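Local coordinates for hypothetical protein ST1625 (Sulfolobus tokodaii, PDB 1WY6) that is of unknown function but folds into an all-helical repeat architecture, the first of its kind determined from an archaeon, at residues 55-63 and 83-94; 102-113 and 131-140. All coordinates share one frame; numbering follows the deposited sequence.

Contact 1. Residues 55-63 and 83-94; sequences CRYMFQVLD and CGVINNTLNEHV
H93 NE2 donates to D63 OD2 over 2.6 Å, the shorter of the two hydrogen bonds between 55-63 and 83-94. The oxygen is close to the imidazole plane, but the ring nitrogen meets it from above the carboxylate plane, the two groups being turned 42° apart. E92 OE1 brings a second acidic group to 4.3 Å from D63 OD2, like charges close together. L62 fixes the ring from another direction: its CB sits over the centre of one face in a CH-pi contact, 3.6 Å from the centroid, while CD1 leans on H93 CB and CG.

F59 is the central apolar side chain, a knob among C83, G84, H93 and V94. With CG anti to its carbonyl carbon (chi1 -59°) the ring reaches across to the other segment, its CZ meeting C83 CB and V94 CG2. The amide nitrogen of N91 lies over the ring centre, 3.2 Å above the plane, with the amide steeply inclined to the ring. N91 OD1 meanwhile accepts from V94 N at 2.7 Å and caps helix 92-103, which holds the amide in place over F59. The F59 and H93 ring planes are nearly parallel, but the rings meet rim to rim, neither over the face of the other.

At the other end C55 SG and C83 SG form a disulfide of 2.0 Å, chi3 -85°, against which the sulfur of M58 and CD1 of I86 pack. Beside it N87 ND2 donates to C55 O at 3.1 Å, coming from above the carbonyl plane. N88, in a Schellman motif, ends helix 78-86. Helix 55-65 thus packs against the junction of helices 78-86 and 92-103, the disulfide tying it to helix 78-86, as one step in the stacked helices of a helical repeat protein.

Contact 2. Residues 102-113 and 131-140; sequences VIQGKRDKLEEI and IANALRRVGD
V138 and L110 make the apolar centre of the contact, L110 CD1 resting 3.6 Å from V138 CG1. L110 CB also touches L135 CD2, and its other methyl, CD2, faces A134 CB. The I113 and I131 side chains cross at about a right angle, I113 CG2 3.5 Å from I131 CG1. V102, from the end of helix 92-103, adds CG2 against A134 CB and sets CG1 over the centre of the R137 guanidinium, 3.5 Å above its plane. A bend at chi3 (63°) folds R137 back over this valine.

These side chains join helices 107-113 and 131-137, whose axes run antiparallel at 149° and approach to 9.8 Å, neighbours in the helical repeat fold. L98 of helix 92-103 backs L110 and A134, and L147 of helix 141-153 packs on I131 and L135.

R107, E111 and D140 form a salt-bridge network. R107 CG lies anti to the backbone N (chi1 172°) and the chain runs straight to NE, carrying the guanidinium past V138 toward D140, where its exact placing is doubtful. R107 NE forms a salt bridge with E111 OE1 at 2.9 Å, while R107 NH2 and D140 OD2 make a long one at 3.8 Å; both oxygens lie well out of the guanidinium plane, so charge alone joins them and no N-H points at either. An alanine in place of R107 would probably leave E111 OE1 and D140 OD2, 3.4 Å apart, to repel each other without the charge between them. E111 has a second partner in R115, and D140 OD1 accepts from D143 N, capping helix 141-153.

Overall arrangement
The two contacts follow one another along the chain, contact 1 closing before contact 2 opens, and their centres are about 19 Å apart. Helix 92-103 links them: its first turn belongs to contact 1 and its last residues to contact 2, so each contact uses one end of the same helix. The nearest atoms of the two are about 4 Å apart without touching. The centre of contact 1, which also uses helices 55-65 and 78-86, lies about 7 Å from the centre of the chain; that of contact 2, about 13 Å from it, extends the array toward the C-terminus through helices 107-117 and 125-137. Successive helices are thereby joined in series, in keeping with an elongated helical repeat protein lacking strands.

Contact 1. Residues 55-63 and 83-94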
loop_
_atom_site.group_PDB
_atom_site.type_symbol
_atom_site.label_atom_id
_atom_site.label_comp_id
_atom_site.label_asym_id
_atom_site.label_seq_id
_atom_site.Cartn_x
_atom_site.Cartn_y
_atom_site.Cartn_z
ATOM N N CYS A 55 -7.445 -1.228 -8.043
ATOM C CA CYS A 55 -6.021 -1.545 -8.026
ATOM C C CYS A 55 -5.352 -1.359 -9.389
ATOM O O CYS A 55 -4.125 -1.242 -9.482
ATOM C CB CYS A 55 -5.810 -2.975 -7.517
ATOM S SG CYS A 55 -6.075 -3.124 -5.719
ATOM N N ARG A 56 -6.158 -1.332 -10.442
ATOM C CA ARG A 56 -5.636 -1.135 -11.793
ATOM C C ARG A 56 -5.054 0.269 -11.959
ATOM O O ARG A 56 -4.212 0.483 -12.825
ATOM C CB ARG A 56 -6.740 -1.284 -12.846
ATOM C CG ARG A 56 -7.335 -2.663 -13.054
ATOM C CD ARG A 56 -8.422 -2.559 -14.125
ATOM N NE ARG A 56 -7.889 -1.961 -15.350
ATOM C CZ ARG A 56 -8.625 -1.394 -16.305
ATOM N NH1 ARG A 56 -9.944 -1.331 -16.194
ATOM N NH2 ARG A 56 -8.033 -0.897 -17.383
ATOM N N TYR A 57 -5.508 1.215 -11.138
ATOM C CA TYR A 57 -5.063 2.610 -11.247
ATOM C C TYR A 57 -4.289 3.181 -10.061
ATOM O O TYR A 57 -3.505 4.122 -10.223
ATOM C CB TYR A 57 -6.273 3.532 -11.475
ATOM C CG TYR A 57 -7.261 3.075 -12.524
ATOM C CD1 TYR A 57 -6.831 2.655 -13.783
ATOM C CD2 TYR A 57 -8.634 3.089 -12.266
ATOM C CE1 TYR A 57 -7.746 2.255 -14.766
ATOM C CE2 TYR A 57 -9.557 2.698 -13.237
ATOM C CZ TYR A 57 -9.104 2.278 -14.487
ATOM O OH TYR A 57 -10.003 1.862 -15.441
ATOM N N MET A 58 -4.532 2.637 -8.875
ATOM C CA MET A 58 -3.896 3.129 -7.658
ATOM C C MET A 58 -2.446 3.580 -7.806
ATOM O O MET A 58 -2.111 4.713 -7.473
ATOM C CB MET A 58 -3.985 2.085 -6.541
ATOM C CG MET A 58 -3.348 2.551 -5.236
ATOM S SD MET A 58 -3.571 1.415 -3.856
ATOM C CE MET A 58 -5.206 1.863 -3.320
ATOM N N PHE A 59 -1.588 2.712 -8.322
ATOM C CA PHE A 59 -0.182 3.062 -8.458
ATOM C C PHE A 59 0.116 4.151 -9.485
ATOM O O PHE A 59 1.043 4.930 -9.296
ATOM C CB PHE A 59 0.623 1.788 -8.720
ATOM C CG PHE A 59 0.478 0.764 -7.621
ATOM C CD1 PHE A 59 0.131 -0.552 -7.911
ATOM C CD2 PHE A 59 0.635 1.134 -6.287
ATOM C CE1 PHE A 59 -0.064 -1.483 -6.883
ATOM C CE2 PHE A 59 0.444 0.218 -5.257
ATOM C CZ PHE A 59 0.091 -1.097 -5.553
ATOM N N GLN A 60 -0.663 4.215 -10.562
ATOM C CA GLN A 60 -0.473 5.260 -11.576
ATOM C C GLN A 60 -0.761 6.610 -10.919
ATOM O O GLN A 60 -0.086 7.610 -11.173
ATOM C CB GLN A 60 -1.451 5.075 -12.738
ATOM C CG GLN A 60 -1.262 3.808 -13.560
ATOM C CD GLN A 60 -2.419 3.583 -14.528
ATOM O OE1 GLN A 60 -2.861 4.507 -15.220
ATOM N NE2 GLN A 60 -2.909 2.349 -14.583
ATOM N N VAL A 61 -1.795 6.630 -10.082
ATOM C CA VAL A 61 -2.174 7.843 -9.375
ATOM C C VAL A 61 -1.077 8.242 -8.400
ATOM O O VAL A 61 -0.638 9.389 -8.399
ATOM C CB VAL A 61 -3.475 7.656 -8.581
ATOM C CG1 VAL A 61 -3.743 8.898 -7.744
ATOM C CG2 VAL A 61 -4.638 7.391 -9.537
ATOM N N LEU A 62 -0.635 7.292 -7.576
ATOM C CA LEU A 62 0.410 7.556 -6.592
ATOM C C LEU A 62 1.713 8.048 -7.222
ATOM O O LEU A 62 2.381 8.921 -6.668
ATOM C CB LEU A 62 0.685 6.305 -5.750
ATOM C CG LEU A 62 -0.391 5.939 -4.728
ATOM C CD1 LEU A 62 -0.001 4.658 -4.011
ATOM C CD2 LEU A 62 -0.553 7.086 -3.733
ATOM N N ASP A 63 2.074 7.480 -8.371
ATOM C CA ASP A 63 3.287 7.878 -9.086
ATOM C C ASP A 63 3.214 9.356 -9.485
ATOM O O ASP A 63 4.220 10.054 -9.538
ATOM C CB ASP A 63 3.447 7.047 -10.360
ATOM C CG ASP A 63 3.996 5.656 -10.098
ATOM O OD1 ASP A 63 3.889 4.817 -11.013
ATOM O OD2 ASP A 63 4.542 5.396 -9.005
ATOM N N CYS A 83 -3.457 -3.780 -2.940
ATOM C CA CYS A 83 -3.274 -3.654 -4.384
ATOM C C CYS A 83 -1.947 -4.285 -4.786
ATOM O O CYS A 83 -1.781 -4.748 -5.908
ATOM C CB CYS A 83 -3.328 -2.192 -4.811
ATOM S SG CYS A 83 -5.028 -1.557 -4.960
ATOM N N GLY A 84 -0.995 -4.302 -3.865
ATOM C CA GLY A 84 0.273 -4.938 -4.164
ATOM C C GLY A 84 0.009 -6.428 -4.322
ATOM O O GLY A 84 0.487 -7.060 -5.264
ATOM N N VAL A 85 -0.776 -6.988 -3.405
ATOM C CA VAL A 85 -1.109 -8.411 -3.448
ATOM C C VAL A 85 -2.009 -8.771 -4.633
ATOM O O VAL A 85 -1.769 -9.763 -5.312
ATOM C CB VAL A 85 -1.798 -8.871 -2.130
ATOM C CG1 VAL A 85 -2.212 -10.349 -2.230
ATOM C CG2 VAL A 85 -0.840 -8.690 -0.958
ATOM N N ILE A 86 -3.046 -7.973 -4.880
ATOM C CA ILE A 86 -3.952 -8.248 -5.992
ATOM C C ILE A 86 -3.184 -8.165 -7.305
ATOM O O ILE A 86 -3.340 -9.009 -8.182
ATOM C CB ILE A 86 -5.125 -7.246 -6.027
ATOM C CG1 ILE A 86 -5.949 -7.369 -4.741
ATOM C CG2 ILE A 86 -6.004 -7.514 -7.249
ATOM C CD1 ILE A 86 -7.140 -6.428 -4.672
ATOM N N ASN A 87 -2.354 -7.138 -7.431
ATOM C CA ASN A 87 -1.546 -6.951 -8.623
ATOM C C ASN A 87 -0.305 -7.846 -8.542
ATOM O O ASN A 87 0.550 -7.813 -9.421
ATOM C CB ASN A 87 -1.124 -5.477 -8.733
ATOM C CG ASN A 87 -2.283 -4.559 -9.119
ATOM O OD1 ASN A 87 -3.434 -4.827 -8.799
ATOM N ND2 ASN A 87 -1.970 -3.467 -9.805
ATOM N N ASN A 88 -0.218 -8.644 -7.480
ATOM C CA ASN A 88 0.925 -9.527 -7.261
ATOM C C ASN A 88 2.198 -8.784 -7.611
ATOM O O ASN A 88 3.105 -9.332 -8.231
ATOM C CB ASN A 88 0.822 -10.787 -8.122
ATOM C CG ASN A 88 1.815 -11.853 -7.705
ATOM O OD1 ASN A 88 1.876 -12.238 -6.536
ATOM N ND2 ASN A 88 2.594 -12.345 -8.663
ATOM N N THR A 89 2.258 -7.521 -7.214
ATOM C CA THR A 89 3.419 -6.702 -7.504
ATOM C C THR A 89 3.876 -5.911 -6.286
ATOM O O THR A 89 3.071 -5.346 -5.553
ATOM C CB THR A 89 3.120 -5.713 -8.659
ATOM O OG1 THR A 89 4.336 -5.082 -9.071
ATOM C CG2 THR A 89 2.120 -4.644 -8.212
ATOM N N LEU A 90 5.183 -5.891 -6.080
ATOM C CA LEU A 90 5.785 -5.162 -4.982
ATOM C C LEU A 90 6.395 -3.911 -5.613
ATOM O O LEU A 90 6.966 -3.983 -6.702
ATOM C CB LEU A 90 6.871 -6.018 -4.334
ATOM C CG LEU A 90 7.599 -5.484 -3.102
ATOM C CD1 LEU A 90 6.597 -5.164 -2.009
ATOM C CD2 LEU A 90 8.602 -6.523 -2.620
ATOM N N ASN A 91 6.251 -2.769 -4.949
ATOM C CA ASN A 91 6.802 -1.513 -5.455
ATOM C C ASN A 91 7.042 -0.568 -4.280
ATOM O O ASN A 91 6.688 -0.885 -3.145
ATOM C CB ASN A 91 5.840 -0.869 -6.455
ATOM C CG ASN A 91 4.509 -0.538 -5.836
ATOM O OD1 ASN A 91 4.452 0.063 -4.766
ATOM N ND2 ASN A 91 3.424 -0.927 -6.501
ATOM N N GLU A 92 7.626 0.595 -4.554
ATOM C CA GLU A 92 7.932 1.550 -3.495
ATOM C C GLU A 92 6.712 1.993 -2.689
ATOM O O GLU A 92 6.834 2.265 -1.494
ATOM C CB GLU A 92 8.634 2.784 -4.072
ATOM C CG GLU A 92 7.754 3.616 -4.981
ATOM C CD GLU A 92 8.447 4.869 -5.484
ATOM O OE1 GLU A 92 7.823 5.607 -6.280
ATOM O OE2 GLU A 92 9.611 5.115 -5.084
ATOM N N HIS A 93 5.552 2.083 -3.341
ATOM C CA HIS A 93 4.327 2.487 -2.662
ATOM C C HIS A 93 3.956 1.416 -1.649
ATOM O O HIS A 93 3.674 1.722 -0.493
ATOM C CB HIS A 93 3.178 2.684 -3.666
ATOM C CG HIS A 93 3.477 3.696 -4.729
ATOM N ND1 HIS A 93 3.984 4.944 -4.444
ATOM C CD2 HIS A 93 3.371 3.633 -6.078
ATOM C CE1 HIS A 93 4.183 5.606 -5.570
ATOM N NE2 HIS A 93 3.818 4.833 -6.576
ATOM N N VAL A 94 3.965 0.162 -2.085
ATOM C CA VAL A 94 3.641 -0.944 -1.195
ATOM C C VAL A 94 4.587 -0.999 -0.004
ATOM O O VAL A 94 4.145 -1.137 1.129
ATOM C CB VAL A 94 3.707 -2.311 -1.913
ATOM C CG1 VAL A 94 3.446 -3.434 -0.902
ATOM C CG2 VAL A 94 2.682 -2.361 -3.039
#

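Contact 2. Residues 102-113 and 131-140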
loop_
_atom_site.group_PDB
_atom_site.type_symbol
_atom_site.label_atom_id
_atom_site.label_comp_id
_atom_site.label_asym_id
_atom_site.label_seq_id
_atom_site.Cartn_x
_atom_site.Cartn_y
_atom_site.Cartn_z
ATOM N N VAL A 102 3.747 -0.602 10.082
ATOM C CA VAL A 102 4.537 -1.074 11.218
ATOM C C VAL A 102 4.690 0.041 12.250
ATOM O O VAL A 102 4.503 -0.169 13.452
ATOM C CB VAL A 102 5.959 -1.512 10.784
ATOM C CG1 VAL A 102 6.741 -1.993 12.001
ATOM C CG2 VAL A 102 5.882 -2.627 9.741
ATOM N N ILE A 103 5.027 1.230 11.760
ATOM C CA ILE A 103 5.247 2.406 12.590
ATOM C C ILE A 103 3.978 2.887 13.282
ATOM O O ILE A 103 4.035 3.543 14.326
ATOM C CB ILE A 103 5.833 3.547 11.729
ATOM C CG1 ILE A 103 7.198 3.127 11.194
ATOM C CG2 ILE A 103 5.958 4.818 12.535
ATOM C CD1 ILE A 103 7.833 4.168 10.257
ATOM N N GLN A 104 2.832 2.571 12.690
ATOM C CA GLN A 104 1.551 2.948 13.265
ATOM C C GLN A 104 1.153 1.867 14.263
ATOM O O GLN A 104 0.197 2.021 15.019
ATOM C CB GLN A 104 0.492 3.066 12.170
ATOM C CG GLN A 104 0.588 4.336 11.340
ATOM C CD GLN A 104 -0.376 4.338 10.167
ATOM O OE1 GLN A 104 -0.578 5.363 9.516
ATOM N NE2 GLN A 104 -0.967 3.184 9.883
ATOM N N GLY A 105 1.909 0.773 14.256
ATOM C CA GLY A 105 1.632 -0.332 15.152
ATOM C C GLY A 105 0.363 -1.068 14.768
ATOM O O GLY A 105 -0.300 -1.657 15.627
ATOM N N LYS A 106 0.023 -1.039 13.480
ATOM C CA LYS A 106 -1.178 -1.716 13.001
ATOM C C LYS A 106 -0.901 -3.178 12.684
ATOM O O LYS A 106 -0.975 -3.618 11.534
ATOM C CB LYS A 106 -1.742 -0.994 11.775
ATOM C CG LYS A 106 -2.360 0.353 12.111
ATOM C CD LYS A 106 -2.938 1.042 10.889
ATOM C CE LYS A 106 -3.505 2.413 11.264
ATOM N NZ LYS A 106 -4.680 2.323 12.163
ATOM N N ARG A 107 -0.576 -3.912 13.739
ATOM C CA ARG A 107 -0.266 -5.332 13.676
ATOM C C ARG A 107 -1.450 -6.100 13.117
ATOM O O ARG A 107 -1.285 -7.081 12.393
ATOM C CB ARG A 107 0.065 -5.833 15.083
ATOM C CG ARG A 107 0.226 -7.343 15.224
ATOM C CD ARG A 107 0.565 -7.686 16.672
ATOM N NE ARG A 107 0.714 -9.117 16.920
ATOM C CZ ARG A 107 1.615 -9.890 16.325
ATOM N NH1 ARG A 107 2.448 -9.369 15.434
ATOM N NH2 ARG A 107 1.695 -11.178 16.634
ATOM N N ASP A 108 -2.646 -5.637 13.465
ATOM C CA ASP A 108 -3.884 -6.256 13.013
ATOM C C ASP A 108 -3.982 -6.274 11.491
ATOM O O ASP A 108 -4.299 -7.301 10.907
ATOM C CB ASP A 108 -5.090 -5.516 13.620
ATOM C CG ASP A 108 -5.160 -4.050 13.204
ATOM O OD1 ASP A 108 -4.098 -3.416 13.036
ATOM O OD2 ASP A 108 -6.285 -3.523 13.068
ATOM N N LYS A 109 -3.707 -5.137 10.857
ATOM C CA LYS A 109 -3.764 -5.034 9.399
ATOM C C LYS A 109 -2.708 -5.936 8.751
ATOM O O LYS A 109 -3.000 -6.661 7.804
ATOM C CB LYS A 109 -3.567 -3.574 8.969
ATOM C CG LYS A 109 -4.627 -2.616 9.534
ATOM C CD LYS A 109 -6.027 -2.990 9.036
ATOM C CE LYS A 109 -7.132 -2.297 9.824
ATOM N NZ LYS A 109 -7.110 -0.824 9.674
ATOM N N LEU A 110 -1.486 -5.900 9.273
ATOM C CA LEU A 110 -0.404 -6.743 8.751
ATOM C C LEU A 110 -0.738 -8.239 8.846
ATOM O O LEU A 110 -0.401 -9.010 7.944
ATOM C CB LEU A 110 0.900 -6.452 9.506
ATOM C CG LEU A 110 1.471 -5.048 9.286
ATOM C CD1 LEU A 110 2.626 -4.789 10.244
ATOM C CD2 LEU A 110 1.922 -4.912 7.829
ATOM N N GLU A 111 -1.396 -8.648 9.932
ATOM C CA GLU A 111 -1.772 -10.059 10.106
ATOM C C GLU A 111 -2.861 -10.468 9.118
ATOM O O GLU A 111 -2.847 -11.582 8.589
ATOM C CB GLU A 111 -2.262 -10.327 11.527
ATOM C CG GLU A 111 -1.207 -10.113 12.585
ATOM C CD GLU A 111 -1.555 -10.820 13.879
ATOM O OE1 GLU A 111 -0.922 -10.515 14.914
ATOM O OE2 GLU A 111 -2.459 -11.690 13.854
ATOM N N GLU A 112 -3.811 -9.571 8.882
ATOM C CA GLU A 112 -4.876 -9.831 7.917
ATOM C C GLU A 112 -4.248 -10.103 6.540
ATOM O O GLU A 112 -4.592 -11.072 5.867
ATOM C CB GLU A 112 -5.819 -8.626 7.861
ATOM C CG GLU A 112 -6.672 -8.493 9.117
ATOM C CD GLU A 112 -7.233 -7.097 9.310
ATOM O OE1 GLU A 112 -7.314 -6.349 8.312
ATOM O OE2 GLU A 112 -7.599 -6.751 10.460
ATOM N N ILE A 113 -3.315 -9.249 6.128
ATOM C CA ILE A 113 -2.633 -9.446 4.846
ATOM C C ILE A 113 -1.918 -10.803 4.868
ATOM O O ILE A 113 -1.952 -11.561 3.895
ATOM C CB ILE A 113 -1.573 -8.351 4.595
ATOM C CG1 ILE A 113 -2.250 -7.022 4.264
ATOM C CG2 ILE A 113 -0.651 -8.770 3.461
ATOM C CD1 ILE A 113 -2.984 -7.032 2.923
ATOM N N ILE A 131 5.952 -9.030 3.503
ATOM C CA ILE A 131 5.000 -9.130 4.615
ATOM C C ILE A 131 5.571 -9.877 5.828
ATOM O O ILE A 131 5.318 -9.501 6.976
ATOM C CB ILE A 131 3.669 -9.825 4.182
ATOM C CG1 ILE A 131 2.863 -8.916 3.250
ATOM C CG2 ILE A 131 2.807 -10.128 5.406
ATOM C CD1 ILE A 131 3.405 -8.795 1.859
ATOM N N ALA A 132 6.334 -10.936 5.571
ATOM C CA ALA A 132 6.939 -11.719 6.646
ATOM C C ALA A 132 7.825 -10.842 7.522
ATOM O O ALA A 132 7.725 -10.854 8.749
ATOM C CB ALA A 132 7.767 -12.863 6.057
ATOM N N ASN A 133 8.701 -10.086 6.873
ATOM C CA ASN A 133 9.616 -9.209 7.574
ATOM C C ASN A 133 8.901 -8.040 8.264
ATOM O O ASN A 133 9.343 -7.576 9.316
ATOM C CB ASN A 133 10.693 -8.728 6.594
ATOM C CG ASN A 133 11.681 -9.840 6.228
ATOM O OD1 ASN A 133 12.469 -9.711 5.293
ATOM N ND2 ASN A 133 11.640 -10.931 6.977
ATOM N N ALA A 134 7.796 -7.569 7.689
ATOM C CA ALA A 134 7.043 -6.489 8.319
ATOM C C ALA A 134 6.368 -7.083 9.566
ATOM O O ALA A 134 6.333 -6.466 10.633
ATOM C CB ALA A 134 5.991 -5.939 7.364
ATOM N N LEU A 135 5.837 -8.293 9.422
ATOM C CA LEU A 135 5.179 -8.954 10.538
ATOM C C LEU A 135 6.150 -9.163 11.696
ATOM O O LEU A 135 5.830 -8.869 12.845
ATOM C CB LEU A 135 4.597 -10.304 10.092
ATOM C CG LEU A 135 3.290 -10.223 9.294
ATOM C CD1 LEU A 135 2.980 -11.570 8.645
ATOM C CD2 LEU A 135 2.149 -9.788 10.225
ATOM N N ARG A 136 7.341 -9.663 11.391
ATOM C CA ARG A 136 8.326 -9.907 12.427
ATOM C C ARG A 136 8.596 -8.597 13.173
ATOM O O ARG A 136 8.890 -8.607 14.372
ATOM C CB ARG A 136 9.602 -10.476 11.799
ATOM C CG ARG A 136 10.484 -11.239 12.761
ATOM C CD ARG A 136 11.473 -12.106 12.002
ATOM N NE ARG A 136 10.856 -13.335 11.509
ATOM C CZ ARG A 136 11.222 -13.971 10.399
ATOM N NH1 ARG A 136 10.606 -15.087 10.036
ATOM N NH2 ARG A 136 12.187 -13.483 9.637
ATOM N N ARG A 137 8.466 -7.471 12.470
ATOM C CA ARG A 137 8.682 -6.157 13.074
ATOM C C ARG A 137 7.578 -5.764 14.061
ATOM O O ARG A 137 7.770 -4.858 14.868
ATOM C CB ARG A 137 8.805 -5.068 11.998
ATOM C CG ARG A 137 10.120 -5.065 11.221
ATOM C CD ARG A 137 10.209 -3.848 10.299
ATOM N NE ARG A 137 10.206 -2.589 11.050
ATOM C CZ ARG A 137 9.948 -1.391 10.524
ATOM N NH1 ARG A 137 9.665 -1.272 9.230
ATOM N NH2 ARG A 137 9.964 -0.307 11.297
ATOM N N VAL A 138 6.421 -6.423 13.989
ATOM C CA VAL A 138 5.330 -6.125 14.919
ATOM C C VAL A 138 5.167 -7.218 15.980
ATOM O O VAL A 138 4.195 -7.220 16.744
ATOM C CB VAL A 138 3.956 -5.900 14.199
ATOM C CG1 VAL A 138 3.927 -4.522 13.548
ATOM C CG2 VAL A 138 3.710 -6.973 13.160
ATOM N N GLY A 139 6.121 -8.143 16.025
ATOM C CA GLY A 139 6.080 -9.207 17.016
ATOM C C GLY A 139 5.391 -10.502 16.625
ATOM O O GLY A 139 5.168 -11.367 17.481
ATOM N N ASP A 140 5.064 -10.650 15.345
ATOM C CA ASP A 140 4.389 -11.851 14.864
ATOM C C ASP A 140 5.356 -12.828 14.189
ATOM O O ASP A 140 5.325 -12.997 12.964
ATOM C CB ASP A 140 3.287 -11.476 13.871
ATOM C CG ASP A 140 2.379 -12.644 13.539
ATOM O OD1 ASP A 140 2.785 -13.803 13.767
ATOM O OD2 ASP A 140 1.260 -12.403 13.040
#